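Local atomic coordinates of endolysin (Clostridium phage phictp1, PDB entry 5A6S), a protein that probably binds the clostridial cell wall, as a truncated form of the wall-binding domain of a phage lysis enzyme. Residues 17-22 / 41-46; 13-18 / 66-71. The protein carries 1 engineered substitution. All blocks are in the same frame, centred on the assembly; numbering follows the deposited sequence.

Both contacts start from helix 11-23, and their segments overlap at Glu-17 and Tyr-18, of which Tyr-18 touches the partner segment in contact 2 only. Contact 1 sets this helix on strand 41-45 of the parallel sheet, whereas contact 2 sets it beside helix 65-77; the two centres lie about 8 Å apart. Val-45 joins them. Its CG2 belongs to contact 1, while Val-45 CG1 lies 3.7 Å from Ala-15 CB and equally far from Thr-68 CG2, entering the groove between the helices from the sheet. Contact 1 is near the centre of the chain, about 4 Å off, and contact 2 about 9 Å off. Residues of both also meet a second copy of the protein.

Contact 1: 17-22 / 41-46; sequences EYLADR and NVYAVG
Tyr-43 is tied by its OH, hydrogen-bonded to Tyr-75 OH on helix 65-77, and the base of the same side chain packs against Leu-19 of helix 11-23. The touching group of Leu-19 is a single methyl, CD2, which lies 4.0 Å from Tyr-43 CB and as near, at 4.0 Å, to Tyr-43 CD2. It meets the ring obliquely, and the two side chains run at about a right angle to each other. With CG anti to the backbone N (chi1 -176°), Leu-19 extends from the helix toward the strand, where Leu-19 CD2 bridges Tyr-43 and Val-45, 3.9 Å from Val-45 CG2. Along strand 41-45 the side chains alternate: Tyr-43 and Val-45 face this helix, while Ala-44 points to the other side of the sheet, where it touches Leu-59 and Tyr-52. This is the helix-on-sheet layer of an alpha/beta fold, in which helix 11-23 forms the crossover between parallel strands 3-7 and 27-29. Leu-19 also touches Val-5 of strand 3-7, Ile-60 of strand 58-60 and Tyr-75 of helix 65-77, all within the buried interior.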
loop_
_atom_site.group_PDB
_atom_site.type_symbol
_atom_site.label_atom_id
_atom_site.label_comp_id
_atom_site.label_asym_id
_atom_site.label_seq_id
_atom_site.Cartn_x
_atom_site.Cartn_y
_atom_site.Cartn_z
ATOM N N GLU B 17 -4.494 2.399 4.067
ATOM C CA GLU B 17 -3.498 2.269 5.119
ATOM C C GLU B 17 -2.801 3.591 5.507
ATOM O O GLU B 17 -2.572 3.770 6.681
ATOM C CB GLU B 17 -2.453 1.129 4.832
ATOM C CG GLU B 17 -2.945 -0.301 4.633
ATOM C CD GLU B 17 -3.635 -0.991 5.834
ATOM O OE1 GLU B 17 -3.529 -0.427 6.957
ATOM O OE2 GLU B 17 -4.361 -2.053 5.680
ATOM N N TYR B 18 -2.468 4.499 4.576
ATOM C CA TYR B 18 -1.999 5.813 4.924
ATOM C C TYR B 18 -3.043 6.600 5.721
ATOM O O TYR B 18 -2.708 7.243 6.707
ATOM C CB TYR B 18 -1.663 6.634 3.666
ATOM C CG TYR B 18 -0.345 6.223 2.977
ATOM C CD1 TYR B 18 0.879 6.473 3.578
ATOM C CD2 TYR B 18 -0.338 5.722 1.705
ATOM C CE1 TYR B 18 2.088 6.072 2.989
ATOM C CE2 TYR B 18 0.847 5.379 1.077
ATOM C CZ TYR B 18 2.064 5.542 1.730
ATOM O OH TYR B 18 3.193 5.234 1.077
ATOM N N LEU B 19 -4.304 6.550 5.287
ATOM C CA LEU B 19 -5.334 7.234 6.080
ATOM C C LEU B 19 -5.454 6.659 7.521
ATOM O O LEU B 19 -5.567 7.413 8.506
ATOM C CB LEU B 19 -6.673 7.168 5.334
ATOM C CG LEU B 19 -7.837 7.927 5.974
ATOM C CD1 LEU B 19 -7.507 9.396 6.098
ATOM C CD2 LEU B 19 -9.153 7.706 5.201
ATOM N N ALA B 20 -5.441 5.346 7.649
ATOM C CA ALA B 20 -5.510 4.688 8.966
ATOM C C ALA B 20 -4.269 5.002 9.851
ATOM O O ALA B 20 -4.332 5.098 11.093
ATOM C CB ALA B 20 -5.650 3.227 8.746
ATOM N N ASP B 21 -3.122 5.190 9.204
ATOM C CA ASP B 21 -1.974 5.601 9.991
ATOM C C ASP B 21 -2.251 6.993 10.575
ATOM O O ASP B 21 -1.892 7.294 11.722
ATOM C CB ASP B 21 -0.732 5.660 9.117
ATOM C CG ASP B 21 -0.186 4.316 8.770
ATOM O OD1 ASP B 21 -0.495 3.275 9.416
ATOM O OD2 ASP B 21 0.740 4.271 7.902
ATOM N N ARG B 22 -2.757 7.891 9.758
ATOM C CA ARG B 22 -2.946 9.240 10.221
ATOM C C ARG B 22 -4.073 9.313 11.279
ATOM O O ARG B 22 -3.887 9.981 12.308
ATOM C CB ARG B 22 -3.219 10.204 9.132
ATOM C CG ARG B 22 -3.621 11.545 9.684
ATOM C CD ARG B 22 -2.439 12.269 10.301
ATOM N NE ARG B 22 -2.875 13.630 10.681
ATOM C CZ ARG B 22 -3.650 13.909 11.743
ATOM N NH1 ARG B 22 -4.125 12.941 12.552
ATOM N NH2 ARG B 22 -3.958 15.166 12.004
ATOM N N ASN B 41 -17.077 7.149 12.844
ATOM C CA ASN B 41 -16.656 7.621 11.518
ATOM C C ASN B 41 -16.166 6.444 10.666
ATOM O O ASN B 41 -15.146 5.780 10.952
ATOM C CB ASN B 41 -15.568 8.710 11.603
ATOM C CG ASN B 41 -15.908 9.851 12.573
ATOM O OD1 ASN B 41 -15.345 9.946 13.660
ATOM N ND2 ASN B 41 -16.774 10.731 12.165
ATOM N N VAL B 42 -16.929 6.147 9.623
ATOM C CA VAL B 42 -16.602 5.108 8.654
ATOM C C VAL B 42 -16.143 5.782 7.348
ATOM O O VAL B 42 -16.916 6.433 6.646
ATOM C CB VAL B 42 -17.820 4.251 8.356
ATOM C CG1 VAL B 42 -17.501 3.267 7.239
ATOM C CG2 VAL B 42 -18.197 3.521 9.633
ATOM N N TYR B 43 -14.850 5.701 7.105
ATOM C CA TYR B 43 -14.248 6.232 5.921
ATOM C C TYR B 43 -14.144 5.095 4.928
ATOM O O TYR B 43 -13.871 3.939 5.291
ATOM C CB TYR B 43 -12.857 6.726 6.245
ATOM C CG TYR B 43 -12.775 7.963 7.030
ATOM C CD1 TYR B 43 -12.835 7.928 8.410
ATOM C CD2 TYR B 43 -12.635 9.189 6.415
ATOM C CE1 TYR B 43 -12.695 9.078 9.143
ATOM C CE2 TYR B 43 -12.503 10.340 7.152
ATOM C CZ TYR B 43 -12.530 10.252 8.524
ATOM O OH TYR B 43 -12.434 11.361 9.256
ATOM N N ALA B 44 -14.425 5.422 3.676
ATOM C CA ALA B 44 -14.162 4.507 2.566
ATOM C C ALA B 44 -13.171 5.163 1.656
ATOM O O ALA B 44 -13.286 6.356 1.394
ATOM C CB ALA B 44 -15.422 4.247 1.756
ATOM N N VAL B 45 -12.286 4.341 1.060
ATOM C CA VAL B 45 -11.271 4.825 0.174
ATOM C C VAL B 45 -11.385 4.131 -1.210
ATOM O O VAL B 45 -11.239 2.911 -1.318
ATOM C CB VAL B 45 -9.837 4.689 0.761
ATOM C CG1 VAL B 45 -8.804 5.067 -0.296
ATOM C CG2 VAL B 45 -9.658 5.633 1.956
ATOM N N GLY B 46 -11.596 4.949 -2.245
ATOM C CA GLY B 46 -11.702 4.450 -3.581
ATOM C C GLY B 46 -13.124 4.061 -3.955
ATOM O O GLY B 46 -13.894 3.665 -3.107
#

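Contact 2: 13-18 / 66-71; sequences QRAAEY and YTTMQA
Segments 13-18 and 66-71, of helices 11-23 and 65-77, run side by side in the same direction, their axes 9.3 Å apart at an angle of 5°, and approach most closely at Ala-15 and Met-69, whose CA atoms are 5.3 Å apart. Ala-15, with its short side chain, admits the sulfur of Met-69 close to the opposing backbone: Met-69 SD lies 3.5 Å from Ala-15 CA and 3.5 Å from Ala-15 CB. Met-69 starts out with CG on the far side of the CA-CB bond from N (chi1 -173°), and bends at the next two torsions turn the end of the chain toward the other helix, where Met-69 CE lies 3.5 Å from Tyr-18 CD2. Met-69 SD lies 4.7 Å from the centroid of the Tyr-18 ring and 65° off its normal, an oblique Met-aromatic contact. The parallel pair covers one face of the sheet, with Ala-15 and Thr-68 both resting on Val-45. Thr-68 CG2 comes within 4.4 Å of Ala-15 CB, whereas its OG1 is hydrogen-bonded to the backbone N of Gly-62, before the start of helix 65-77. Beyond Met-69 the seam adjoins a second subunit: Arg-14 and Tyr-18 make cation-pi contacts with Tyr-18 and Arg-14 of that second subunit, respectively.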
loop_
_atom_site.group_PDB
_atom_site.type_symbol
_atom_site.label_atom_id
_atom_site.label_comp_id
_atom_site.label_asym_id
_atom_site.label_seq_id
_atom_site.Cartn_x
_atom_site.Cartn_y
_atom_site.Cartn_z
ATOM N N GLN B 13 -6.298 -0.236 -1.062
ATOM C CA GLN B 13 -5.833 -0.691 0.246
ATOM C C GLN B 13 -4.584 0.152 0.665
ATOM O O GLN B 13 -4.464 0.535 1.844
ATOM C CB GLN B 13 -5.587 -2.123 0.313
ATOM C CG GLN B 13 -5.138 -2.544 1.747
ATOM C CD GLN B 13 -4.874 -3.999 1.932
ATOM O OE1 GLN B 13 -4.744 -4.740 0.999
ATOM N NE2 GLN B 13 -4.720 -4.392 3.160
ATOM N N ARG B 14 -3.744 0.499 -0.302
ATOM C CA ARG B 14 -2.491 1.269 -0.038
ATOM C C ARG B 14 -2.861 2.603 0.538
ATOM O O ARG B 14 -2.332 3.000 1.583
ATOM C CB ARG B 14 -1.738 1.491 -1.318
ATOM C CG ARG B 14 -1.333 0.186 -2.046
ATOM C CD ARG B 14 -0.931 0.557 -3.463
ATOM N NE ARG B 14 -0.879 -0.631 -4.338
ATOM C CZ ARG B 14 -0.805 -0.543 -5.669
ATOM N NH1 ARG B 14 -0.715 0.635 -6.243
ATOM N NH2 ARG B 14 -0.761 -1.633 -6.422
ATOM N N ALA B 15 -3.795 3.277 -0.137
ATOM C CA ALA B 15 -4.277 4.549 0.294
ATOM C C ALA B 15 -4.997 4.456 1.625
ATOM O O ALA B 15 -4.805 5.356 2.468
ATOM C CB ALA B 15 -5.164 5.202 -0.755
ATOM N N ALA B 16 -5.765 3.385 1.823
ATOM C CA ALA B 16 -6.576 3.244 3.050
ATOM C C ALA B 16 -5.584 3.147 4.234
ATOM O O ALA B 16 -5.837 3.747 5.282
ATOM C CB ALA B 16 -7.468 2.043 3.007
ATOM N N GLU B 17 -4.494 2.399 4.067
ATOM C CA GLU B 17 -3.498 2.269 5.119
ATOM C C GLU B 17 -2.801 3.591 5.507
ATOM O O GLU B 17 -2.572 3.770 6.681
ATOM C CB GLU B 17 -2.453 1.129 4.832
ATOM C CG GLU B 17 -2.945 -0.301 4.633
ATOM C CD GLU B 17 -3.635 -0.991 5.834
ATOM O OE1 GLU B 17 -3.529 -0.427 6.957
ATOM O OE2 GLU B 17 -4.361 -2.053 5.680
ATOM N N TYR B 18 -2.468 4.499 4.576
ATOM C CA TYR B 18 -1.999 5.813 4.924
ATOM C C TYR B 18 -3.043 6.600 5.721
ATOM O O TYR B 18 -2.708 7.243 6.707
ATOM C CB TYR B 18 -1.663 6.634 3.666
ATOM C CG TYR B 18 -0.345 6.223 2.977
ATOM C CD1 TYR B 18 0.879 6.473 3.578
ATOM C CD2 TYR B 18 -0.338 5.722 1.705
ATOM C CE1 TYR B 18 2.088 6.072 2.989
ATOM C CE2 TYR B 18 0.847 5.379 1.077
ATOM C CZ TYR B 18 2.064 5.542 1.730
ATOM O OH TYR B 18 3.193 5.234 1.077
ATOM N N TYR B 66 -4.298 6.695 -8.600
ATOM C CA TYR B 66 -3.397 7.761 -8.307
ATOM C C TYR B 66 -4.092 8.979 -7.740
ATOM O O TYR B 66 -3.603 9.597 -6.760
ATOM C CB TYR B 66 -2.542 8.168 -9.501
ATOM C CG TYR B 66 -1.851 6.973 -10.168
ATOM C CD1 TYR B 66 -0.802 6.266 -9.551
ATOM C CD2 TYR B 66 -2.250 6.522 -11.398
ATOM C CE1 TYR B 66 -0.189 5.159 -10.154
ATOM C CE2 TYR B 66 -1.656 5.434 -11.981
ATOM C CZ TYR B 66 -0.614 4.776 -11.368
ATOM O OH TYR B 66 -0.049 3.749 -12.020
ATOM N N THR B 67 -5.249 9.339 -8.299
ATOM C CA THR B 67 -5.951 10.514 -7.776
ATOM C C THR B 67 -6.650 10.126 -6.448
ATOM O O THR B 67 -6.851 10.986 -5.631
ATOM C CB THR B 67 -6.945 11.126 -8.819
ATOM O OG1 THR B 67 -7.857 10.117 -9.240
ATOM C CG2 THR B 67 -6.270 11.656 -10.014
ATOM N N THR B 68 -7.032 8.871 -6.248
ATOM C CA THR B 68 -7.552 8.419 -4.963
ATOM C C THR B 68 -6.471 8.631 -3.917
ATOM O O THR B 68 -6.717 9.192 -2.869
ATOM C CB THR B 68 -7.995 6.980 -5.039
ATOM O OG1 THR B 68 -9.227 6.893 -5.834
ATOM C CG2 THR B 68 -8.235 6.440 -3.696
ATOM N N MET B 69 -5.242 8.266 -4.258
ATOM C CA MET B 69 -4.148 8.448 -3.287
ATOM C C MET B 69 -3.928 9.905 -3.015
ATOM O O MET B 69 -3.682 10.281 -1.844
ATOM C CB MET B 69 -2.873 7.774 -3.764
ATOM C CG MET B 69 -1.743 7.804 -2.679
ATOM S SD MET B 69 -2.023 6.733 -1.293
ATOM C CE MET B 69 -2.364 7.977 -0.052
ATOM N N GLN B 70 -3.955 10.757 -4.048
ATOM C CA GLN B 70 -3.768 12.191 -3.855
ATOM C C GLN B 70 -4.840 12.770 -2.944
ATOM O O GLN B 70 -4.571 13.601 -2.098
ATOM C CB GLN B 70 -3.698 12.955 -5.202
ATOM C CG GLN B 70 -3.292 14.422 -5.075
ATOM C CD GLN B 70 -1.925 14.597 -4.447
ATOM O OE1 GLN B 70 -1.747 15.091 -3.307
ATOM N NE2 GLN B 70 -0.946 14.261 -5.200
ATOM N N ALA B 71 -6.068 12.400 -3.183
ATOM C CA ALA B 71 -7.169 12.878 -2.350
ATOM C C ALA B 71 -6.988 12.440 -0.879
ATOM O O ALA B 71 -7.344 13.162 0.031
ATOM C CB ALA B 71 -8.459 12.317 -2.912
#